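PDB 6EU6: ammonium transporter from Kuenenia stuttgartiensis, which probably binds external ammonium in a trimeric Amt-type membrane domain and relays that signal to a histidine kinase. Local coordinates for residues G64-K69 / I134-F139; W144-L147 / Q152-W155; I162-A167 / G226-V231. One frame throughout, in Å; residues are numbered along the deposited sequence.

How the interactions relate
From the N terminus, the three contacts follow one another along the chain, and none crosses or nests within another. Interaction 1 joins the end of helix 40-67 to helix 121-144, closing a loop that contains helix 93-114. Interaction 2 closes the short loop 144-147/152-155 straight after helix 121-144. Interaction 3 brings 162-167 to 226-231, so that the chain between them, with helices 167-185 and 206-226, forms a third loop. Interaction 2 touches both others: Q152 NE2 probably donates to G68 O of interaction 1, and W144 NE1 probably to D163 O of interaction 3. Interactions 1 and 3 do not touch.

Interaction 1. Residues G64-K69 / I134-F139; sequences GFMFGK and IIYPIF
The backbones of M66 and P137 come within 4.4 Å of each other, CA to CA, where the last turn of helix 40-67 packs on helix 121-144, two helices of the Amt transmembrane bundle, and M66 makes a Met-aromatic contact with Y136. The second helix is kinked here, because the proline nitrogen of P137 makes no bond to the turn before; I138 N and F139 N then resume helical bonds to I134 O and I135 O. Such a close approach lets the two backbones touch directly: M66 CA lies 3.2 Å from P137 O in a CA-H...O contact bent to 135° at the hydrogen. M66 CB continues the contact, lying 3.8 Å from P137 CB.

F65, one residue earlier, turns its CB toward the same proline and stands 4.0 Å from P137 CB. Its ring receives P137 CG at the edge, near the ring plane, and also meets the ring of F80, the two planes roughly perpendicular. In M66, CG is anti to the backbone N (chi1 -173°) and the chain is extended beyond it, and the thioether reaches past P137 to the phenol of Y136. Its sulfur is 4.4 Å from the ring centroid and 46° off the normal, an oblique approach.

Neighbouring groups complete the junction. M66 O accepts from H141 ND1, one turn further along helix 121-144, while the indole of W144 packs on both M66 and Y136. Just beyond, G68 N bonds to G64 O at 2.8 Å as the chain leaves helical geometry. Within the first segment, M66 CG rides over one face of the F67 ring, offset toward its rim. At the far end of the thioether, the methyl M66 CE rests 3.5 Å from the hydroxyl Y136 OH.

Interaction 2. Residues W144-L147 / Q152-W155; sequences WGNL and QTGW
G145, N146 and Q152 carry this contact, and the one direct hydrogen bond across the two segments runs from the amide of Q152 to the backbone of G145. Q152 NE2 donates to G145 O at 2.8 Å with a nearly straight N-H...O angle of 166°. The acceptor lies close to the plane of the glutamine amide, while the donor is tilted 20° from the carbonyl plane of G145. Q152 CG sits between its backbone N and carbonyl carbon (chi1 67°), and the extended chain beyond it carries the amide alongside the glycine. The same amide also reaches the chain just after helix 40-67: NE2 donates to G68 O, and OE1 accepts from S70 N. Three bonds therefore hold the amide in place.

N146 meets residues 152-153 through its carbons rather than its amide. Its CB lies 3.3 Å from Q152 O and 3.7 Å from T153 OG1, and its CA-H leans on that same Q152 carbonyl. Water 1 links the two segments, lying 2.9 Å from N146 O, to which it probably donates, and accepting from Q152 N at 3.2 Å. T153 and G154 pass beside the backbone of G145, with G145 C 4.2 Å from G154 N.

The whole is a short returning loop. A type I turn, W144 to L147, closed by L147 N to W144 O, leads out of helix 121-144; the chain then doubles back to G154, the N-cap of helix 155-158. In the Amt fold this loop probably lies on the outer face of the membrane.

Interaction 3. Residues I162-A167 / G226-V231; sequences IDFAGA and GSLLRV
F164 and A165 lean on the turn that follows helix 206-226, a type I turn whose first residue, G226, accepts through its O from L229 N at 2.8 Å. S227, next along, makes most of the contact. Its CB sits over one face of the F164 ring, 3.9 Å from the centroid and 24° off the normal: a CH-pi contact displaced toward the rim. S227 OG, beside its own backbone N, comes within 3.4 Å of A165 CB, yet its hydrogen bond goes to F223 O, one helical turn back. The carbonyl S227 O lies 3.4 Å from F164 CE1, at the outer end of the ring.

L228 points its CB away, but the end of its side chain comes nearer, and L228 CD2 touches F164 CZ at 4.0 Å. The phenylalanine reaches the turn because its CG is anti to the backbone N (chi1 176°). L229, with positive phi, is the first residue to leave helical geometry, and R230 and V231 run on from it beyond the contact.

Within the first segment, the D163 carboxylate binds the backbone of the loop just after F164. Its OD1 accepts from G166 N at 2.9 Å, an Asx motif, and also from A167 N at 2.7 Å, where the syn lone pair is used; G166 arrives from above the carboxylate plane. A bound MES molecule is held by D163 N and F164 O, close to S227. With F103 and W144 nearby, this is consistent with the external ammonium-recruiting site of Amt relatives.

Around it, F164 and A165 make backbone bonds to A282 and T281, S227 packs on helix 93-114, and D163 OD2 accepts from T168 N and V169 N in the first turn of helix 167-185. V231 N is bonded to N9 of helix 2-34, and its side chain touches L11 of a neighbouring subunit.

Interaction 1. Residues G64-K69 / I134-F139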
ATOM      1  N   GLY A  64       0.104  28.803  -4.988  1.00 33.12           N
ATOM      2  CA  GLY A  64       0.402  30.081  -5.626  1.00 34.00           C
ATOM      3  C   GLY A  64       1.509  30.835  -4.904  1.00 32.12           C
ATOM      4  O   GLY A  64       2.474  31.252  -5.516  1.00 34.07           O
ATOM      5  N   PHE A  65       1.399  30.907  -3.592  1.00 30.25           N
ATOM      6  CA  PHE A  65       2.430  31.544  -2.786  1.00 31.06           C
ATOM      7  C   PHE A  65       3.783  30.902  -3.007  1.00 32.56           C
ATOM      8  O   PHE A  65       4.815  31.589  -2.995  1.00 31.47           O
ATOM      9  CB  PHE A  65       2.121  31.475  -1.307  1.00 29.70           C
ATOM     10  CG  PHE A  65       1.062  32.427  -0.825  1.00 32.63           C
ATOM     11  CD1 PHE A  65       0.646  33.534  -1.558  1.00 35.01           C
ATOM     12  CD2 PHE A  65       0.504  32.243   0.427  1.00 34.18           C
ATOM     13  CE1 PHE A  65      -0.337  34.405  -1.075  1.00 34.84           C
ATOM     14  CE2 PHE A  65      -0.427  33.147   0.948  1.00 41.85           C
ATOM     15  CZ  PHE A  65      -0.875  34.246   0.182  1.00 35.44           C
ATOM     16  N   MET A  66       3.798  29.580  -3.181  1.00 31.84           N
ATOM     17  CA  MET A  66       5.031  28.824  -3.245  1.00 30.28           C
ATOM     18  C   MET A  66       5.688  28.877  -4.646  1.00 31.63           C
ATOM     19  O   MET A  66       6.895  29.033  -4.783  1.00 28.77           O
ATOM     20  CB  MET A  66       4.744  27.349  -2.911  1.00 30.76           C
ATOM     21  CG  MET A  66       6.024  26.504  -2.789  1.00 29.84           C
ATOM     22  SD  MET A  66       5.661  25.090  -1.667  1.00 29.53           S
ATOM     23  CE  MET A  66       7.220  24.155  -1.773  1.00 28.63           C
ATOM     24  N   PHE A  67       4.879  28.706  -5.675  1.00 29.51           N
ATOM     25  CA  PHE A  67       5.394  28.515  -7.025  1.00 31.36           C
ATOM     26  C   PHE A  67       4.944  29.570  -8.065  1.00 32.40           C
ATOM     27  O   PHE A  67       5.449  29.535  -9.206  1.00 32.74           O
ATOM     28  CB  PHE A  67       4.990  27.119  -7.544  1.00 30.41           C
ATOM     29  CG  PHE A  67       5.708  26.005  -6.831  1.00 29.87           C
ATOM     30  CD1 PHE A  67       7.103  25.806  -7.002  1.00 28.02           C
ATOM     31  CD2 PHE A  67       5.031  25.187  -5.971  1.00 29.38           C
ATOM     32  CE1 PHE A  67       7.757  24.796  -6.271  1.00 31.80           C
ATOM     33  CE2 PHE A  67       5.660  24.144  -5.317  1.00 29.63           C
ATOM     34  CZ  PHE A  67       7.024  23.977  -5.429  1.00 28.94           C
ATOM     35  N   GLY A  68       4.004  30.444  -7.694  1.00 34.04           N
ATOM     36  CA  GLY A  68       3.532  31.453  -8.607  1.00 34.67           C
ATOM     37  C   GLY A  68       4.584  32.558  -8.836  1.00 38.11           C
ATOM     38  O   GLY A  68       5.737  32.493  -8.379  1.00 31.75           O
ATOM     39  N   LYS A  69       4.145  33.565  -9.569  1.00 39.28           N
ATOM     40  CA  LYS A  69       5.049  34.506 -10.126  1.00 40.77           C
ATOM     41  C   LYS A  69       5.642  35.226  -8.959  1.00 33.82           C
ATOM     42  O   LYS A  69       4.956  35.706  -8.054  1.00 37.13           O
ATOM     43  CB  LYS A  69       4.305  35.383 -11.121  1.00 50.64           C
ATOM     44  CG  LYS A  69       5.036  36.635 -11.594  1.00 57.94           C
ATOM     45  CD  LYS A  69       4.060  37.489 -12.408  1.00 63.65           C
ATOM     46  CE  LYS A  69       4.565  38.892 -12.656  1.00 74.36           C
ATOM     47  NZ  LYS A  69       5.748  38.939 -13.569  1.00 79.03           N
ATOM     48  N   ILE A 134       0.616  29.708   4.908  1.00 31.40           N
ATOM     49  CA  ILE A 134       1.645  30.728   5.235  1.00 29.25           C
ATOM     50  C   ILE A 134       3.061  30.185   5.381  1.00 30.32           C
ATOM     51  O   ILE A 134       3.920  30.402   4.516  1.00 29.94           O
ATOM     52  CB  ILE A 134       1.214  31.538   6.486  1.00 32.44           C
ATOM     53  CG1 ILE A 134       0.009  32.406   6.053  1.00 35.02           C
ATOM     54  CG2 ILE A 134       2.320  32.501   6.920  1.00 29.96           C
ATOM     55  CD1 ILE A 134      -0.943  32.616   7.123  1.00 49.21           C
ATOM     56  N   ILE A 135       3.294  29.453   6.442  1.00 26.56           N
ATOM     57  CA  ILE A 135       4.675  29.031   6.789  1.00 29.74           C
ATOM     58  C   ILE A 135       5.287  28.213   5.671  1.00 30.40           C
ATOM     59  O   ILE A 135       6.359  28.563   5.130  1.00 29.67           O
ATOM     60  CB  ILE A 135       4.732  28.272   8.137  1.00 27.88           C
ATOM     61  CG1 ILE A 135       4.219  29.174   9.267  1.00 30.61           C
ATOM     62  CG2 ILE A 135       6.113  27.733   8.428  1.00 28.65           C
ATOM     63  CD1 ILE A 135       4.180  28.476  10.596  1.00 31.39           C
ATOM     64  N   TYR A 136       4.605  27.106   5.308  1.00 29.78           N
ATOM     65  CA  TYR A 136       5.218  26.166   4.329  1.00 26.18           C
ATOM     66  C   TYR A 136       5.411  26.759   2.930  1.00 26.84           C
ATOM     67  O   TYR A 136       6.521  26.672   2.350  1.00 26.18           O
ATOM     68  CB  TYR A 136       4.406  24.831   4.304  1.00 26.12           C
ATOM     69  CG  TYR A 136       4.853  23.913   3.260  1.00 24.99           C
ATOM     70  CD1 TYR A 136       5.998  23.174   3.424  1.00 25.16           C
ATOM     71  CD2 TYR A 136       4.178  23.846   2.045  1.00 26.45           C
ATOM     72  CE1 TYR A 136       6.459  22.358   2.415  1.00 26.75           C
ATOM     73  CE2 TYR A 136       4.635  23.039   0.990  1.00 25.42           C
ATOM     74  CZ  TYR A 136       5.778  22.262   1.194  1.00 25.46           C
ATOM     75  OH  TYR A 136       6.235  21.400   0.194  1.00 26.69           O
ATOM     76  N   PRO A 137       4.347  27.286   2.325  1.00 25.73           N
ATOM     77  CA  PRO A 137       4.551  27.714   0.967  1.00 26.37           C
ATOM     78  C   PRO A 137       5.467  28.995   0.793  1.00 27.96           C
ATOM     79  O   PRO A 137       6.120  29.126  -0.219  1.00 28.89           O
ATOM     80  CB  PRO A 137       3.125  28.037   0.468  1.00 27.27           C
ATOM     81  CG  PRO A 137       2.389  28.441   1.703  1.00 27.58           C
ATOM     82  CD  PRO A 137       3.009  27.618   2.840  1.00 28.44           C
ATOM     83  N   ILE A 138       5.524  29.871   1.780  1.00 30.43           N
ATOM     84  CA  ILE A 138       6.420  31.042   1.659  1.00 29.27           C
ATOM     85  C   ILE A 138       7.891  30.636   1.783  1.00 29.51           C
ATOM     86  O   ILE A 138       8.689  30.957   0.914  1.00 30.78           O
ATOM     87  CB  ILE A 138       6.039  32.145   2.674  1.00 29.99           C
ATOM     88  CG1 ILE A 138       4.705  32.739   2.258  1.00 28.98           C
ATOM     89  CG2 ILE A 138       7.129  33.225   2.714  1.00 32.63           C
ATOM     90  CD1 ILE A 138       3.994  33.563   3.325  1.00 32.40           C
ATOM     91  N   PHE A 139       8.236  29.855   2.802  1.00 29.47           N
ATOM     92  CA  PHE A 139       9.575  29.211   2.799  1.00 28.50           C
ATOM     93  C   PHE A 139       9.840  28.393   1.556  1.00 31.75           C
ATOM     94  O   PHE A 139      10.928  28.430   1.000  1.00 28.34           O
ATOM     95  CB  PHE A 139       9.878  28.385   4.069  1.00 29.07           C
ATOM     96  CG  PHE A 139      11.305  27.922   4.144  1.00 29.74           C
ATOM     97  CD1 PHE A 139      11.707  26.726   3.521  1.00 30.45           C
ATOM     98  CD2 PHE A 139      12.287  28.697   4.755  1.00 31.45           C
ATOM     99  CE1 PHE A 139      13.059  26.320   3.543  1.00 30.00           C
ATOM    100  CE2 PHE A 139      13.653  28.295   4.762  1.00 27.68           C
ATOM    101  CZ  PHE A 139      14.018  27.095   4.173  1.00 31.26           C
TER

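Interaction 2. Residues W144-L147 / Q152-W155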
ATOM      1  N   TRP A 144      12.538  26.978  -3.300  1.00 26.99           N
ATOM      2  CA  TRP A 144      12.186  26.268  -4.506  1.00 29.13           C
ATOM      3  C   TRP A 144      11.379  27.108  -5.514  1.00 29.99           C
ATOM      4  O   TRP A 144      10.832  26.551  -6.431  1.00 31.31           O
ATOM      5  CB  TRP A 144      11.278  25.064  -4.109  1.00 30.62           C
ATOM      6  CG  TRP A 144      11.963  23.898  -3.420  1.00 28.84           C
ATOM      7  CD1 TRP A 144      13.299  23.689  -3.242  1.00 31.20           C
ATOM      8  CD2 TRP A 144      11.305  22.783  -2.834  1.00 29.45           C
ATOM      9  NE1 TRP A 144      13.526  22.491  -2.550  1.00 28.58           N
ATOM     10  CE2 TRP A 144      12.308  21.911  -2.324  1.00 28.70           C
ATOM     11  CE3 TRP A 144       9.964  22.418  -2.715  1.00 29.16           C
ATOM     12  CZ2 TRP A 144      12.008  20.721  -1.714  1.00 30.90           C
ATOM     13  CZ3 TRP A 144       9.647  21.215  -2.121  1.00 29.09           C
ATOM     14  CH2 TRP A 144      10.682  20.383  -1.585  1.00 31.44           C
ATOM     15  N   GLY A 145      11.232  28.418  -5.320  1.00 32.70           N
ATOM     16  CA  GLY A 145      10.402  29.203  -6.178  1.00 33.81           C
ATOM     17  C   GLY A 145      10.913  29.358  -7.612  1.00 37.73           C
ATOM     18  O   GLY A 145      10.221  29.874  -8.493  1.00 35.61           O
ATOM     19  N   ASN A 146      12.078  28.811  -7.892  1.00 37.62           N
ATOM     20  CA  ASN A 146      12.525  28.741  -9.284  1.00 39.29           C
ATOM     21  C   ASN A 146      11.917  27.607 -10.083  1.00 41.41           C
ATOM     22  O   ASN A 146      12.212  27.481 -11.242  1.00 39.32           O
ATOM     23  CB  ASN A 146      14.046  28.570  -9.341  1.00 39.18           C
ATOM     24  CG  ASN A 146      14.527  27.246  -8.728  1.00 38.82           C
ATOM     25  OD1 ASN A 146      14.152  26.843  -7.662  1.00 35.81           O
ATOM     26  ND2 ASN A 146      15.390  26.643  -9.379  1.00 40.09           N
ATOM     27  N   LEU A 147      11.162  26.709  -9.461  1.00 39.78           N
ATOM     28  CA  LEU A 147      11.024  25.349 -10.071  1.00 42.36           C
ATOM     29  C   LEU A 147       9.931  25.282 -11.139  1.00 41.58           C
ATOM     30  O   LEU A 147       9.996  24.483 -12.035  1.00 41.83           O
ATOM     31  CB  LEU A 147      10.673  24.328  -8.976  1.00 40.97           C
ATOM     32  CG  LEU A 147      10.828  22.820  -9.123  1.00 43.33           C
ATOM     33  CD1 LEU A 147      12.283  22.441  -9.299  1.00 50.78           C
ATOM     34  CD2 LEU A 147      10.267  22.206  -7.825  1.00 45.73           C
ATOM     35  N   GLN A 152      12.584  32.817 -12.824  1.00 42.34           N
ATOM     36  CA  GLN A 152      12.503  33.456 -11.498  1.00 38.75           C
ATOM     37  C   GLN A 152      13.197  32.596 -10.490  1.00 40.62           C
ATOM     38  O   GLN A 152      13.566  31.468 -10.796  1.00 39.55           O
ATOM     39  CB  GLN A 152      11.057  33.662 -11.072  1.00 44.35           C
ATOM     40  CG  GLN A 152      10.298  32.360 -10.818  1.00 41.75           C
ATOM     41  CD  GLN A 152       8.893  32.625 -10.366  1.00 47.85           C
ATOM     42  OE1 GLN A 152       8.194  33.472 -10.940  1.00 41.04           O
ATOM     43  NE2 GLN A 152       8.456  31.923  -9.310  1.00 42.94           N
ATOM     44  N   THR A 153      13.354  33.104  -9.285  1.00 40.52           N
ATOM     45  CA  THR A 153      13.906  32.306  -8.234  1.00 41.76           C
ATOM     46  C   THR A 153      13.497  32.827  -6.866  1.00 39.47           C
ATOM     47  O   THR A 153      12.997  33.937  -6.708  1.00 39.52           O
ATOM     48  CB  THR A 153      15.434  32.247  -8.365  1.00 41.48           C
ATOM     49  OG1 THR A 153      15.928  31.233  -7.515  1.00 41.24           O
ATOM     50  CG2 THR A 153      16.082  33.576  -7.952  1.00 44.57           C
ATOM     51  N   GLY A 154      13.692  32.006  -5.853  1.00 33.83           N
ATOM     52  CA  GLY A 154      13.444  32.430  -4.514  1.00 30.58           C
ATOM     53  C   GLY A 154      14.783  32.887  -3.998  1.00 32.25           C
ATOM     54  O   GLY A 154      15.846  32.417  -4.467  1.00 33.25           O
ATOM     55  N   TRP A 155      14.753  33.741  -2.986  1.00 32.23           N
ATOM     56  CA  TRP A 155      15.998  34.363  -2.559  1.00 35.08           C
ATOM     57  C   TRP A 155      16.973  33.353  -2.000  1.00 36.17           C
ATOM     58  O   TRP A 155      18.141  33.502  -2.201  1.00 38.49           O
ATOM     59  CB  TRP A 155      15.758  35.544  -1.590  1.00 32.92           C
ATOM     60  CG  TRP A 155      15.269  35.198  -0.208  1.00 32.79           C
ATOM     61  CD1 TRP A 155      13.993  35.079   0.180  1.00 34.71           C
ATOM     62  CD2 TRP A 155      16.069  34.967   0.957  1.00 33.92           C
ATOM     63  NE1 TRP A 155      13.946  34.738   1.506  1.00 32.76           N
ATOM     64  CE2 TRP A 155      15.206  34.672   2.000  1.00 35.82           C
ATOM     65  CE3 TRP A 155      17.455  34.875   1.183  1.00 39.46           C
ATOM     66  CZ2 TRP A 155      15.655  34.340   3.266  1.00 37.47           C
ATOM     67  CZ3 TRP A 155      17.904  34.560   2.419  1.00 43.09           C
ATOM     68  CH2 TRP A 155      17.002  34.280   3.456  1.00 41.07           C
TER
HETATM   69  O   HOH W   1      12.040  29.654 -13.140  1.00 53.65           O

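Interaction 3. Residues I162-A167 / G226-V231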
ATOM      1  N   ILE A 162      20.415  24.232  -1.347  1.00 30.77           N
ATOM      2  CA  ILE A 162      20.038  22.969  -1.957  1.00 33.35           C
ATOM      3  C   ILE A 162      19.167  22.144  -0.981  1.00 30.11           C
ATOM      4  O   ILE A 162      19.516  21.973   0.161  1.00 26.48           O
ATOM      5  CB  ILE A 162      21.278  22.156  -2.307  1.00 31.72           C
ATOM      6  CG1 ILE A 162      22.097  22.895  -3.420  1.00 33.55           C
ATOM      7  CG2 ILE A 162      20.951  20.750  -2.800  1.00 33.74           C
ATOM      8  CD1 ILE A 162      23.495  22.340  -3.545  1.00 33.40           C
ATOM      9  N   ASP A 163      18.032  21.686  -1.467  1.00 29.22           N
ATOM     10  CA  ASP A 163      17.256  20.674  -0.755  1.00 28.14           C
ATOM     11  C   ASP A 163      16.481  19.880  -1.825  1.00 28.15           C
ATOM     12  O   ASP A 163      15.455  20.316  -2.302  1.00 28.47           O
ATOM     13  CB  ASP A 163      16.352  21.354   0.222  1.00 28.92           C
ATOM     14  CG  ASP A 163      15.624  20.391   1.125  1.00 30.68           C
ATOM     15  OD1 ASP A 163      15.749  19.137   0.957  1.00 26.64           O
ATOM     16  OD2 ASP A 163      14.882  20.909   1.973  1.00 30.37           O
ATOM     17  N   PHE A 164      17.022  18.740  -2.213  1.00 25.10           N
ATOM     18  CA  PHE A 164      16.412  17.982  -3.286  1.00 26.72           C
ATOM     19  C   PHE A 164      14.921  17.695  -3.134  1.00 26.95           C
ATOM     20  O   PHE A 164      14.114  18.024  -4.009  1.00 28.70           O
ATOM     21  CB  PHE A 164      17.197  16.662  -3.436  1.00 25.88           C
ATOM     22  CG  PHE A 164      16.602  15.751  -4.442  1.00 27.84           C
ATOM     23  CD1 PHE A 164      16.440  16.174  -5.765  1.00 27.46           C
ATOM     24  CD2 PHE A 164      16.299  14.433  -4.122  1.00 26.75           C
ATOM     25  CE1 PHE A 164      15.887  15.322  -6.707  1.00 30.99           C
ATOM     26  CE2 PHE A 164      15.740  13.596  -5.066  1.00 27.88           C
ATOM     27  CZ  PHE A 164      15.498  14.027  -6.346  1.00 30.44           C
ATOM     28  N   ALA A 165      14.564  17.021  -2.046  1.00 28.40           N
ATOM     29  CA  ALA A 165      13.220  16.565  -1.857  1.00 27.88           C
ATOM     30  C   ALA A 165      12.545  17.136  -0.600  1.00 31.47           C
ATOM     31  O   ALA A 165      11.387  16.851  -0.343  1.00 27.04           O
ATOM     32  CB  ALA A 165      13.197  15.038  -1.925  1.00 29.24           C
ATOM     33  N   GLY A 166      13.224  17.994   0.164  1.00 27.98           N
ATOM     34  CA  GLY A 166      12.562  18.677   1.249  1.00 28.87           C
ATOM     35  C   GLY A 166      12.938  18.294   2.661  1.00 27.86           C
ATOM     36  O   GLY A 166      12.082  18.301   3.581  1.00 26.28           O
ATOM     37  N   ALA A 167      14.203  17.971   2.880  1.00 25.86           N
ATOM     38  CA  ALA A 167      14.624  17.740   4.239  1.00 25.62           C
ATOM     39  C   ALA A 167      14.306  18.948   5.164  1.00 27.66           C
ATOM     40  O   ALA A 167      13.859  18.786   6.323  1.00 26.13           O
ATOM     41  CB  ALA A 167      16.112  17.419   4.297  1.00 25.89           C
ATOM     42  N   GLY A 226      10.391  10.650  -7.073  1.00 27.68           N
ATOM     43  CA  GLY A 226       9.490  11.577  -7.795  1.00 27.64           C
ATOM     44  C   GLY A 226      10.137  12.963  -7.913  1.00 28.34           C
ATOM     45  O   GLY A 226       9.828  13.740  -8.874  1.00 28.88           O
ATOM     46  N   SER A 227      11.049  13.300  -6.986  1.00 30.48           N
ATOM     47  CA  SER A 227      11.622  14.665  -6.979  1.00 28.76           C
ATOM     48  C   SER A 227      12.600  14.919  -8.144  1.00 29.59           C
ATOM     49  O   SER A 227      12.985  16.063  -8.377  1.00 29.07           O
ATOM     50  CB  SER A 227      12.205  15.065  -5.621  1.00 26.49           C
ATOM     51  OG  SER A 227      11.189  15.226  -4.616  1.00 27.30           O
ATOM     52  N   LEU A 228      13.045  13.870  -8.833  1.00 25.44           N
ATOM     53  CA  LEU A 228      13.712  14.022 -10.130  1.00 26.67           C
ATOM     54  C   LEU A 228      12.829  14.767 -11.127  1.00 29.61           C
ATOM     55  O   LEU A 228      13.310  15.427 -12.050  1.00 29.46           O
ATOM     56  CB  LEU A 228      14.075  12.661 -10.703  1.00 28.63           C
ATOM     57  CG  LEU A 228      15.157  11.914  -9.936  1.00 30.09           C
ATOM     58  CD1 LEU A 228      15.380  10.530 -10.513  1.00 36.57           C
ATOM     59  CD2 LEU A 228      16.473  12.672  -9.951  1.00 31.20           C
ATOM     60  N   LEU A 229      11.516  14.673 -10.948  1.00 29.71           N
ATOM     61  CA  LEU A 229      10.557  15.287 -11.852  1.00 31.20           C
ATOM     62  C   LEU A 229      10.661  14.768 -13.294  1.00 33.44           C
ATOM     63  O   LEU A 229      10.127  15.345 -14.172  1.00 32.73           O
ATOM     64  CB  LEU A 229      10.629  16.807 -11.775  1.00 31.18           C
ATOM     65  CG  LEU A 229      10.302  17.354 -10.414  1.00 31.48           C
ATOM     66  CD1 LEU A 229      10.469  18.867 -10.392  1.00 35.02           C
ATOM     67  CD2 LEU A 229       8.911  16.968  -9.948  1.00 31.85           C
ATOM     68  N   ARG A 230      11.329  13.636 -13.492  0.50 34.21           N
ATOM     69  CA  ARG A 230      11.508  13.064 -14.824  0.50 36.70           C
ATOM     70  C   ARG A 230      12.034  11.655 -14.626  0.50 37.02           C
ATOM     71  O   ARG A 230      12.527  11.323 -13.554  0.50 37.79           O
ATOM     72  CB  ARG A 230      12.496  13.859 -15.687  0.50 38.14           C
ATOM     73  CG  ARG A 230      13.959  13.578 -15.376  0.50 41.70           C
ATOM     74  CD  ARG A 230      14.872  14.311 -16.351  0.50 46.91           C
ATOM     75  NE  ARG A 230      14.076  14.662 -17.504  0.50 52.84           N
ATOM     76  CZ  ARG A 230      13.868  13.861 -18.549  0.50 48.59           C
ATOM     77  NH1 ARG A 230      14.469  12.648 -18.624  0.50 46.57           N
ATOM     78  NH2 ARG A 230      13.072  14.299 -19.510  0.50 35.32           N
ATOM     79  N   VAL A 231      11.910  10.825 -15.648  1.00 35.12           N
ATOM     80  CA  VAL A 231      12.425   9.483 -15.556  1.00 32.44           C
ATOM     81  C   VAL A 231      13.735   9.450 -16.236  1.00 36.17           C
ATOM     82  O   VAL A 231      13.820   9.820 -17.378  1.00 38.30           O
ATOM     83  CB  VAL A 231      11.497   8.493 -16.280  1.00 36.10           C
ATOM     84  CG1 VAL A 231      11.995   7.085 -16.076  1.00 34.11           C
ATOM     85  CG2 VAL A 231      10.052   8.655 -15.807  1.00 39.63           C
TER